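Local coordinates for protein esterase (Thermotoga maritima, PDB 3DOH) that probably hydrolyses carboxylic esters, as a thermostable esterase that joins an alpha/beta-hydrolase domain to an immunoglobulin-like one, at residues A[198-212]-A[365-377]. Sequence-based numbering, arbitrary orientation.
Sequences RGAVVWAQPRYQVVH and TYENQEAIEWLFE. With SO4 (sulfate ion), chain D.
Trp-203, Tyr-208 and His-212 pack against Tyr-366, Ile-372, Leu-375 and Phe-376 in a buried, largely apolar contact, where the turns and short helix of 198-212 meet the C-terminal helix 369-376 beside the central sheet. The Trp-203 indole wedges among Ile-372, Leu-375 and Phe-376: CZ3 lies 3.6 Å from Leu-375 CD2, and CE3 puts the ring edge toward Phe-376 CE2. A bent bond from Trp-203 NE1 to Gly-199 O (2.7 Å), nearly in the ring plane, helps set its rotation. With an alanine in place of Trp-203, a gap would probably open between Ile-372, Leu-375 and Phe-376, and Gly-199 O would lose this donor. Ile-372 lies across one face of the Tyr-208 ring: CG2, anti to the backbone N (chi1 -72° for CG1, which faces Trp-203 CZ3), sits over the ring, and CD1 reaches along to 3.5 Å from Tyr-208 OH; a water links that hydroxyl to Tyr-366 O. At the far end His-212 and Phe-376 lie almost parallel (planes 4° apart) but slid, so each CB sits over the other's ring, His-212 CB 3.7 Å from the Phe-376 centroid. In this alpha/beta-hydrolase fold both segments lean on strand 174-180, through Trp-203, Tyr-366 and Phe-376. Gly-199 CA rests on the Tyr-366 face, 3.5 Å from CE2, while the Tyr-366 hydroxyl bonds Thr-268, close to the probable nucleophile elbow. Arg-198 NH1 has its main partner in Glu-347 of the second subunit, a salt bridge; that to Glu-367 OE2 is long, 3.8 Å.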
ATOM      1  N   ARG A 198     -20.260   0.209 -28.096  1.00 25.13           N
ATOM      2  CA  ARG A 198     -21.559   0.820 -27.853  1.00 25.64           C
ATOM      3  C   ARG A 198     -22.077   1.463 -29.146  1.00 25.48           C
ATOM      4  O   ARG A 198     -23.026   2.255 -29.149  1.00 24.94           O
ATOM      5  CB  ARG A 198     -21.482   1.839 -26.694  1.00 25.87           C
ATOM      6  CG  ARG A 198     -21.591   1.281 -25.227  1.00 26.87           C
ATOM      7  CD  ARG A 198     -22.480   2.184 -24.304  1.00 28.47           C
ATOM      8  NE  ARG A 198     -23.185   1.408 -23.256  1.00 39.64           N
ATOM      9  CZ  ARG A 198     -22.930   1.445 -21.921  1.00 45.16           C
ATOM     10  NH1 ARG A 198     -21.972   2.246 -21.406  1.00 46.32           N
ATOM     11  NH2 ARG A 198     -23.636   0.671 -21.066  1.00 43.48           N
ATOM     12  N   GLY A 199     -21.456   1.093 -30.267  1.00 26.08           N
ATOM     13  CA  GLY A 199     -21.735   1.723 -31.577  1.00 25.15           C
ATOM     14  C   GLY A 199     -23.164   1.661 -32.068  1.00 24.78           C
ATOM     15  O   GLY A 199     -23.664   2.613 -32.698  1.00 24.62           O
ATOM     16  N   ALA A 200     -23.839   0.546 -31.785  1.00 24.47           N
ATOM     17  CA  ALA A 200     -25.213   0.358 -32.265  1.00 24.41           C
ATOM     18  C   ALA A 200     -26.186   0.746 -31.161  1.00 24.71           C
ATOM     19  O   ALA A 200     -27.189   1.399 -31.371  1.00 24.36           O
ATOM     20  CB  ALA A 200     -25.441  -1.095 -32.687  1.00 23.29           C
ATOM     21  N   VAL A 201     -25.809   0.357 -29.964  1.00 24.66           N
ATOM     22  CA  VAL A 201     -26.686   0.239 -28.850  1.00 24.43           C
ATOM     23  C   VAL A 201     -26.925   1.579 -28.137  1.00 23.98           C
ATOM     24  O   VAL A 201     -28.001   1.833 -27.589  1.00 24.69           O
ATOM     25  CB  VAL A 201     -26.015  -0.827 -27.957  1.00 25.29           C
ATOM     26  CG1 VAL A 201     -25.672  -0.324 -26.579  1.00 25.90           C
ATOM     27  CG2 VAL A 201     -26.724  -2.170 -28.049  1.00 23.60           C
ATOM     28  N   VAL A 202     -25.949   2.470 -28.177  1.00 23.55           N
ATOM     29  CA  VAL A 202     -26.098   3.777 -27.504  1.00 22.41           C
ATOM     30  C   VAL A 202     -27.376   4.466 -28.012  1.00 22.64           C
ATOM     31  O   VAL A 202     -28.183   4.954 -27.219  1.00 22.50           O
ATOM     32  CB  VAL A 202     -24.811   4.661 -27.652  1.00 21.28           C
ATOM     33  CG1 VAL A 202     -24.513   4.982 -29.127  1.00 20.26           C
ATOM     34  CG2 VAL A 202     -24.917   5.914 -26.819  1.00 20.31           C
ATOM     35  N   TRP A 203     -27.583   4.425 -29.330  1.00 22.43           N
ATOM     36  CA  TRP A 203     -28.718   5.085 -29.915  1.00 23.39           C
ATOM     37  C   TRP A 203     -29.985   4.434 -29.410  1.00 23.95           C
ATOM     38  O   TRP A 203     -31.056   4.990 -29.492  1.00 23.89           O
ATOM     39  CB  TRP A 203     -28.627   5.010 -31.412  1.00 23.52           C
ATOM     40  CG  TRP A 203     -27.194   5.273 -31.903  1.00 24.31           C
ATOM     41  CD1 TRP A 203     -26.274   4.329 -32.301  1.00 24.54           C
ATOM     42  CD2 TRP A 203     -26.541   6.545 -32.018  1.00 22.56           C
ATOM     43  NE1 TRP A 203     -25.097   4.944 -32.649  1.00 25.81           N
ATOM     44  CE2 TRP A 203     -25.235   6.302 -32.482  1.00 24.60           C
ATOM     45  CE3 TRP A 203     -26.927   7.863 -31.746  1.00 23.99           C
ATOM     46  CZ2 TRP A 203     -24.314   7.339 -32.700  1.00 24.17           C
ATOM     47  CZ3 TRP A 203     -26.021   8.893 -31.970  1.00 23.68           C
ATOM     48  CH2 TRP A 203     -24.730   8.624 -32.434  1.00 24.20           C
ATOM     49  N   ALA A 204     -29.849   3.261 -28.820  1.00 24.55           N
ATOM     50  CA  ALA A 204     -31.028   2.502 -28.468  1.00 24.85           C
ATOM     51  C   ALA A 204     -31.309   2.572 -26.985  1.00 24.96           C
ATOM     52  O   ALA A 204     -32.351   2.100 -26.535  1.00 25.09           O
ATOM     53  CB  ALA A 204     -30.906   1.047 -28.961  1.00 24.43           C
ATOM     54  N   GLN A 205     -30.408   3.190 -26.234  1.00 25.45           N
ATOM     55  CA  GLN A 205     -30.634   3.421 -24.797  1.00 26.85           C
ATOM     56  C   GLN A 205     -31.879   4.275 -24.515  1.00 25.41           C
ATOM     57  O   GLN A 205     -32.105   5.250 -25.200  1.00 26.34           O
ATOM     58  CB  GLN A 205     -29.361   3.999 -24.163  1.00 26.61           C
ATOM     59  CG  GLN A 205     -28.305   2.887 -23.829  1.00 29.06           C
ATOM     60  CD  GLN A 205     -26.943   3.440 -23.446  1.00 31.53           C
ATOM     61  OE1 GLN A 205     -25.967   2.677 -23.338  1.00 40.47           O
ATOM     62  NE2 GLN A 205     -26.848   4.782 -23.236  1.00 37.67           N
ATOM     63  N   PRO A 206     -32.761   3.856 -23.585  1.00 25.28           N
ATOM     64  CA  PRO A 206     -33.846   4.760 -23.115  1.00 24.73           C
ATOM     65  C   PRO A 206     -33.502   6.243 -22.934  1.00 24.51           C
ATOM     66  O   PRO A 206     -34.247   7.093 -23.421  1.00 25.07           O
ATOM     67  CB  PRO A 206     -34.280   4.122 -21.804  1.00 24.62           C
ATOM     68  CG  PRO A 206     -34.110   2.660 -22.093  1.00 24.41           C
ATOM     69  CD  PRO A 206     -32.878   2.522 -22.955  1.00 24.45           C
ATOM     70  N   ARG A 207     -32.375   6.580 -22.322  1.00 25.24           N
ATOM     71  CA  ARG A 207     -32.027   8.029 -22.149  1.00 25.83           C
ATOM     72  C   ARG A 207     -32.098   8.842 -23.450  1.00 25.23           C
ATOM     73  O   ARG A 207     -32.455  10.030 -23.432  1.00 24.11           O
ATOM     74  CB  ARG A 207     -30.658   8.226 -21.465  1.00 25.52           C
ATOM     75  CG  ARG A 207     -29.458   7.628 -22.231  1.00 28.28           C
ATOM     76  CD  ARG A 207     -28.135   7.819 -21.494  1.00 26.75           C
ATOM     77  NE  ARG A 207     -28.349   7.494 -20.100  1.00 29.28           N
ATOM     78  CZ  ARG A 207     -28.163   6.276 -19.599  1.00 32.66           C
ATOM     79  NH1 ARG A 207     -27.722   5.304 -20.407  1.00 32.68           N
ATOM     80  NH2 ARG A 207     -28.398   6.032 -18.299  1.00 32.17           N
ATOM     81  N   TYR A 208     -31.746   8.202 -24.573  1.00 24.89           N
ATOM     82  CA  TYR A 208     -31.780   8.898 -25.842  1.00 24.88           C
ATOM     83  C   TYR A 208     -33.071   8.667 -26.578  1.00 25.64           C
ATOM     84  O   TYR A 208     -33.639   9.602 -27.166  1.00 25.71           O
ATOM     85  CB  TYR A 208     -30.561   8.544 -26.711  1.00 24.36           C
ATOM     86  CG  TYR A 208     -29.283   8.879 -26.046  1.00 24.29           C
ATOM     87  CD1 TYR A 208     -28.996  10.212 -25.657  1.00 24.33           C
ATOM     88  CD2 TYR A 208     -28.365   7.887 -25.733  1.00 25.93           C
ATOM     89  CE1 TYR A 208     -27.822  10.533 -25.014  1.00 23.64           C
ATOM     90  CE2 TYR A 208     -27.156   8.203 -25.084  1.00 25.31           C
ATOM     91  CZ  TYR A 208     -26.909   9.531 -24.727  1.00 24.57           C
ATOM     92  OH  TYR A 208     -25.761   9.843 -24.073  1.00 24.12           O
ATOM     93  N   GLN A 209     -33.553   7.433 -26.554  1.00 26.57           N
ATOM     94  CA  GLN A 209     -34.780   7.096 -27.289  1.00 27.71           C
ATOM     95  C   GLN A 209     -35.966   7.974 -26.945  1.00 28.33           C
ATOM     96  O   GLN A 209     -36.750   8.329 -27.794  1.00 28.48           O
ATOM     97  CB  GLN A 209     -35.155   5.662 -27.019  1.00 27.04           C
ATOM     98  CG  GLN A 209     -34.325   4.751 -27.829  1.00 25.91           C
ATOM     99  CD  GLN A 209     -34.652   4.883 -29.286  1.00 23.63           C
ATOM    100  OE1 GLN A 209     -35.809   5.141 -29.656  1.00 21.90           O
ATOM    101  NE2 GLN A 209     -33.635   4.698 -30.139  1.00 24.13           N
ATOM    102  N   VAL A 210     -36.074   8.308 -25.671  1.00 29.66           N
ATOM    103  CA  VAL A 210     -37.173   9.065 -25.115  1.00 30.36           C
ATOM    104  C   VAL A 210     -37.128  10.531 -25.552  1.00 31.81           C
ATOM    105  O   VAL A 210     -38.157  11.229 -25.527  1.00 32.16           O
ATOM    106  CB  VAL A 210     -37.104   8.945 -23.585  1.00 30.78           C
ATOM    107  CG1 VAL A 210     -36.328  10.145 -22.952  1.00 28.95           C
ATOM    108  CG2 VAL A 210     -38.454   8.782 -23.034  1.00 31.58           C
ATOM    109  N   VAL A 211     -35.953  11.012 -25.975  1.00 32.89           N
ATOM    110  CA  VAL A 211     -35.885  12.351 -26.605  1.00 33.80           C
ATOM    111  C   VAL A 211     -35.719  12.342 -28.128  1.00 33.72           C
ATOM    112  O   VAL A 211     -36.086  13.305 -28.790  1.00 34.63           O
ATOM    113  CB  VAL A 211     -34.890  13.336 -25.889  1.00 33.58           C
ATOM    114  CG1 VAL A 211     -35.252  13.446 -24.438  1.00 32.70           C
ATOM    115  CG2 VAL A 211     -33.491  12.852 -25.982  1.00 35.55           C
ATOM    116  N   HIS A 212     -35.168  11.257 -28.662  1.00 33.82           N
ATOM    117  CA  HIS A 212     -34.999  11.113 -30.103  1.00 33.68           C
ATOM    118  C   HIS A 212     -35.215   9.669 -30.542  1.00 33.11           C
ATOM    119  O   HIS A 212     -34.269   8.971 -30.901  1.00 32.15           O
ATOM    120  CB  HIS A 212     -33.609  11.589 -30.530  1.00 33.97           C
ATOM    121  CG  HIS A 212     -33.194  12.884 -29.903  1.00 34.57           C
ATOM    122  ND1 HIS A 212     -32.367  12.948 -28.802  1.00 36.55           N
ATOM    123  CD2 HIS A 212     -33.494  14.165 -30.223  1.00 35.81           C
ATOM    124  CE1 HIS A 212     -32.175  14.212 -28.472  1.00 37.83           C
ATOM    125  NE2 HIS A 212     -32.846  14.971 -29.318  1.00 39.84           N
ATOM    126  N   THR A 365     -15.965   8.409 -27.836  1.00 29.28           N
ATOM    127  CA  THR A 365     -16.797   9.117 -28.794  1.00 28.77           C
ATOM    128  C   THR A 365     -18.257   8.786 -28.567  1.00 29.18           C
ATOM    129  O   THR A 365     -19.064   9.692 -28.454  1.00 29.12           O
ATOM    130  CB  THR A 365     -16.369   8.774 -30.203  1.00 28.54           C
ATOM    131  OG1 THR A 365     -15.005   9.164 -30.336  1.00 29.23           O
ATOM    132  CG2 THR A 365     -17.189   9.491 -31.210  1.00 26.09           C
ATOM    133  N   TYR A 366     -18.587   7.496 -28.475  1.00 29.51           N
ATOM    134  CA  TYR A 366     -19.964   7.088 -28.196  1.00 30.44           C
ATOM    135  C   TYR A 366     -20.415   7.446 -26.792  1.00 30.76           C
ATOM    136  O   TYR A 366     -21.615   7.393 -26.480  1.00 31.33           O
ATOM    137  CB  TYR A 366     -20.213   5.604 -28.532  1.00 30.09           C
ATOM    138  CG  TYR A 366     -20.128   5.368 -30.025  1.00 30.82           C
ATOM    139  CD1 TYR A 366     -20.796   6.216 -30.909  1.00 28.99           C
ATOM    140  CD2 TYR A 366     -19.353   4.324 -30.567  1.00 30.06           C
ATOM    141  CE1 TYR A 366     -20.712   6.022 -32.292  1.00 29.21           C
ATOM    142  CE2 TYR A 366     -19.264   4.151 -31.968  1.00 29.24           C
ATOM    143  CZ  TYR A 366     -19.960   4.998 -32.801  1.00 28.18           C
ATOM    144  OH  TYR A 366     -19.898   4.862 -34.157  1.00 29.97           O
ATOM    145  N   GLU A 367     -19.465   7.847 -25.956  1.00 31.64           N
ATOM    146  CA  GLU A 367     -19.800   8.356 -24.620  1.00 32.44           C
ATOM    147  C   GLU A 367     -19.971   9.888 -24.589  1.00 32.29           C
ATOM    148  O   GLU A 367     -20.248  10.467 -23.541  1.00 32.66           O
ATOM    149  CB  GLU A 367     -18.829   7.824 -23.541  1.00 32.28           C
ATOM    150  CG  GLU A 367     -18.889   6.299 -23.283  1.00 34.77           C
ATOM    151  CD  GLU A 367     -20.315   5.745 -22.969  1.00 40.00           C
ATOM    152  OE1 GLU A 367     -20.836   5.999 -21.858  1.00 40.30           O
ATOM    153  OE2 GLU A 367     -20.908   5.028 -23.830  1.00 41.87           O
ATOM    154  N   ASN A 368     -19.907  10.530 -25.745  1.00 32.40           N
ATOM    155  CA  ASN A 368     -20.025  11.980 -25.818  1.00 33.33           C
ATOM    156  C   ASN A 368     -21.469  12.465 -26.096  1.00 34.60           C
ATOM    157  O   ASN A 368     -21.972  12.374 -27.241  1.00 35.35           O
ATOM    158  CB  ASN A 368     -19.069  12.443 -26.904  1.00 33.30           C
ATOM    159  CG  ASN A 368     -18.916  13.948 -26.982  1.00 32.89           C
ATOM    160  OD1 ASN A 368     -19.856  14.719 -26.714  1.00 31.39           O
ATOM    161  ND2 ASN A 368     -17.721  14.379 -27.421  1.00 29.28           N
ATOM    162  N   GLN A 369     -22.134  12.981 -25.058  1.00 35.36           N
ATOM    163  CA  GLN A 369     -23.542  13.417 -25.158  1.00 35.61           C
ATOM    164  C   GLN A 369     -23.690  14.540 -26.195  1.00 34.32           C
ATOM    165  O   GLN A 369     -24.716  14.634 -26.865  1.00 35.15           O
ATOM    166  CB  GLN A 369     -24.169  13.781 -23.767  1.00 34.97           C
ATOM    167  CG  GLN A 369     -25.530  14.555 -23.884  1.00 36.30           C
ATOM    168  CD  GLN A 369     -26.392  14.637 -22.587  1.00 38.95           C
ATOM    169  OE1 GLN A 369     -25.866  14.706 -21.471  1.00 43.84           O
ATOM    170  NE2 GLN A 369     -27.734  14.658 -22.754  1.00 41.87           N
ATOM    171  N   GLU A 370     -22.666  15.369 -26.333  1.00 32.95           N
ATOM    172  CA  GLU A 370     -22.666  16.475 -27.280  1.00 32.79           C
ATOM    173  C   GLU A 370     -22.783  15.920 -28.715  1.00 30.61           C
ATOM    174  O   GLU A 370     -23.609  16.371 -29.518  1.00 29.75           O
ATOM    175  CB  GLU A 370     -21.362  17.302 -27.117  1.00 32.68           C
ATOM    176  CG  GLU A 370     -21.539  18.826 -26.952  1.00 35.63           C
ATOM    177  CD  GLU A 370     -20.569  19.724 -27.831  1.00 36.87           C
ATOM    178  OE1 GLU A 370     -19.304  19.755 -27.602  1.00 38.19           O
ATOM    179  OE2 GLU A 370     -21.105  20.425 -28.748  1.00 41.28           O
ATOM    180  N   ALA A 371     -21.959  14.915 -29.002  1.00 29.65           N
ATOM    181  CA  ALA A 371     -21.907  14.240 -30.306  1.00 28.77           C
ATOM    182  C   ALA A 371     -23.241  13.612 -30.686  1.00 28.52           C
ATOM    183  O   ALA A 371     -23.750  13.815 -31.803  1.00 27.57           O
ATOM    184  CB  ALA A 371     -20.822  13.183 -30.294  1.00 28.82           C
ATOM    185  N   ILE A 372     -23.801  12.852 -29.750  1.00 28.48           N
ATOM    186  CA  ILE A 372     -25.149  12.281 -29.906  1.00 28.96           C
ATOM    187  C   ILE A 372     -26.215  13.351 -30.197  1.00 29.80           C
ATOM    188  O   ILE A 372     -26.968  13.260 -31.185  1.00 29.44           O
ATOM    189  CB  ILE A 372     -25.497  11.447 -28.672  1.00 28.78           C
ATOM    190  CG1 ILE A 372     -24.664  10.168 -28.697  1.00 26.20           C
ATOM    191  CG2 ILE A 372     -26.985  11.186 -28.591  1.00 29.51           C
ATOM    192  CD1 ILE A 372     -24.421   9.625 -27.341  1.00 27.82           C
ATOM    193  N   GLU A 373     -26.228  14.400 -29.371  1.00 30.60           N
ATOM    194  CA  GLU A 373     -27.221  15.460 -29.518  1.00 31.34           C
ATOM    195  C   GLU A 373     -27.061  16.117 -30.863  1.00 31.53           C
ATOM    196  O   GLU A 373     -28.067  16.342 -31.578  1.00 33.04           O
ATOM    197  CB  GLU A 373     -27.077  16.498 -28.408  1.00 31.52           C
ATOM    198  CG  GLU A 373     -27.823  16.131 -27.115  1.00 35.38           C
ATOM    199  CD  GLU A 373     -29.286  15.757 -27.378  1.00 40.83           C
ATOM    200  OE1 GLU A 373     -29.634  14.568 -27.170  1.00 41.70           O
ATOM    201  OE2 GLU A 373     -30.075  16.640 -27.823  1.00 43.02           O
ATOM    202  N   TRP A 374     -25.797  16.412 -31.217  1.00 29.87           N
ATOM    203  CA  TRP A 374     -25.489  17.061 -32.461  1.00 27.91           C
ATOM    204  C   TRP A 374     -26.000  16.255 -33.657  1.00 27.65           C
ATOM    205  O   TRP A 374     -26.491  16.816 -34.635  1.00 26.93           O
ATOM    206  CB  TRP A 374     -23.990  17.255 -32.568  1.00 27.10           C
ATOM    207  CG  TRP A 374     -23.547  17.717 -33.944  1.00 27.54           C
ATOM    208  CD1 TRP A 374     -23.464  19.017 -34.387  1.00 26.07           C
ATOM    209  CD2 TRP A 374     -23.128  16.887 -35.065  1.00 26.55           C
ATOM    210  NE1 TRP A 374     -22.999  19.039 -35.685  1.00 25.94           N
ATOM    211  CE2 TRP A 374     -22.786  17.754 -36.122  1.00 26.61           C
ATOM    212  CE3 TRP A 374     -22.964  15.509 -35.255  1.00 27.29           C
ATOM    213  CZ2 TRP A 374     -22.331  17.279 -37.369  1.00 26.56           C
ATOM    214  CZ3 TRP A 374     -22.506  15.043 -36.507  1.00 26.09           C
ATOM    215  CH2 TRP A 374     -22.207  15.924 -37.535  1.00 25.11           C
ATOM    216  N   LEU A 375     -25.890  14.930 -33.598  1.00 27.67           N
ATOM    217  CA  LEU A 375     -26.246  14.159 -34.781  1.00 27.57           C
ATOM    218  C   LEU A 375     -27.724  14.375 -34.997  1.00 28.11           C
ATOM    219  O   LEU A 375     -28.152  14.624 -36.128  1.00 27.75           O
ATOM    220  CB  LEU A 375     -25.892  12.690 -34.635  1.00 27.36           C
ATOM    221  CG  LEU A 375     -26.153  11.711 -35.791  1.00 26.38           C
ATOM    222  CD1 LEU A 375     -25.059  11.793 -36.839  1.00 26.29           C
ATOM    223  CD2 LEU A 375     -26.176  10.339 -35.209  1.00 19.65           C
ATOM    224  N   PHE A 376     -28.478  14.362 -33.896  1.00 28.01           N
ATOM    225  CA  PHE A 376     -29.929  14.511 -33.983  1.00 28.97           C
ATOM    226  C   PHE A 376     -30.450  15.885 -34.409  1.00 29.71           C
ATOM    227  O   PHE A 376     -31.597  15.992 -34.849  1.00 29.68           O
ATOM    228  CB  PHE A 376     -30.679  13.956 -32.749  1.00 27.93           C
ATOM    229  CG  PHE A 376     -30.667  12.474 -32.701  1.00 27.05           C
ATOM    230  CD1 PHE A 376     -31.289  11.735 -33.695  1.00 26.42           C
ATOM    231  CD2 PHE A 376     -29.981  11.800 -31.712  1.00 26.27           C
ATOM    232  CE1 PHE A 376     -31.259  10.344 -33.688  1.00 25.17           C
ATOM    233  CE2 PHE A 376     -29.950  10.393 -31.716  1.00 28.20           C
ATOM    234  CZ  PHE A 376     -30.583   9.672 -32.717  1.00 23.95           C
ATOM    235  N   GLU A 377     -29.648  16.932 -34.298  1.00 30.47           N
ATOM    236  CA  GLU A 377     -30.134  18.203 -34.848  1.00 31.15           C
ATOM    237  C   GLU A 377     -29.851  18.321 -36.351  1.00 31.58           C
ATOM    238  O   GLU A 377     -30.112  19.364 -36.958  1.00 31.96           O
ATOM    239  CB  GLU A 377     -29.688  19.405 -34.031  1.00 30.29           C
ATOM    240  CG  GLU A 377     -28.336  19.202 -33.373  1.00 34.28           C
ATOM    241  CD  GLU A 377     -28.090  20.118 -32.164  1.00 36.67           C
ATOM    242  OE1 GLU A 377     -27.154  20.963 -32.208  1.00 35.31           O
ATOM    243  OE2 GLU A 377     -28.837  19.986 -31.170  1.00 37.60           O
TER
HETATM  244  S   SO4 D 401     -27.591   2.193 -18.175  1.00 46.03           S
HETATM  245  O1  SO4 D 401     -27.085   2.594 -19.520  1.00 45.20           O
HETATM  246  O2  SO4 D 401     -28.767   1.343 -18.124  1.00 44.26           O
HETATM  247  O3  SO4 D 401     -27.841   3.408 -17.390  1.00 46.90           O
HETATM  248  O4  SO4 D 401     -26.588   1.331 -17.560  1.00 47.92           O
HETATM  249  O   HOH W   1     -23.937   8.058 -24.240  1.00 30.16           O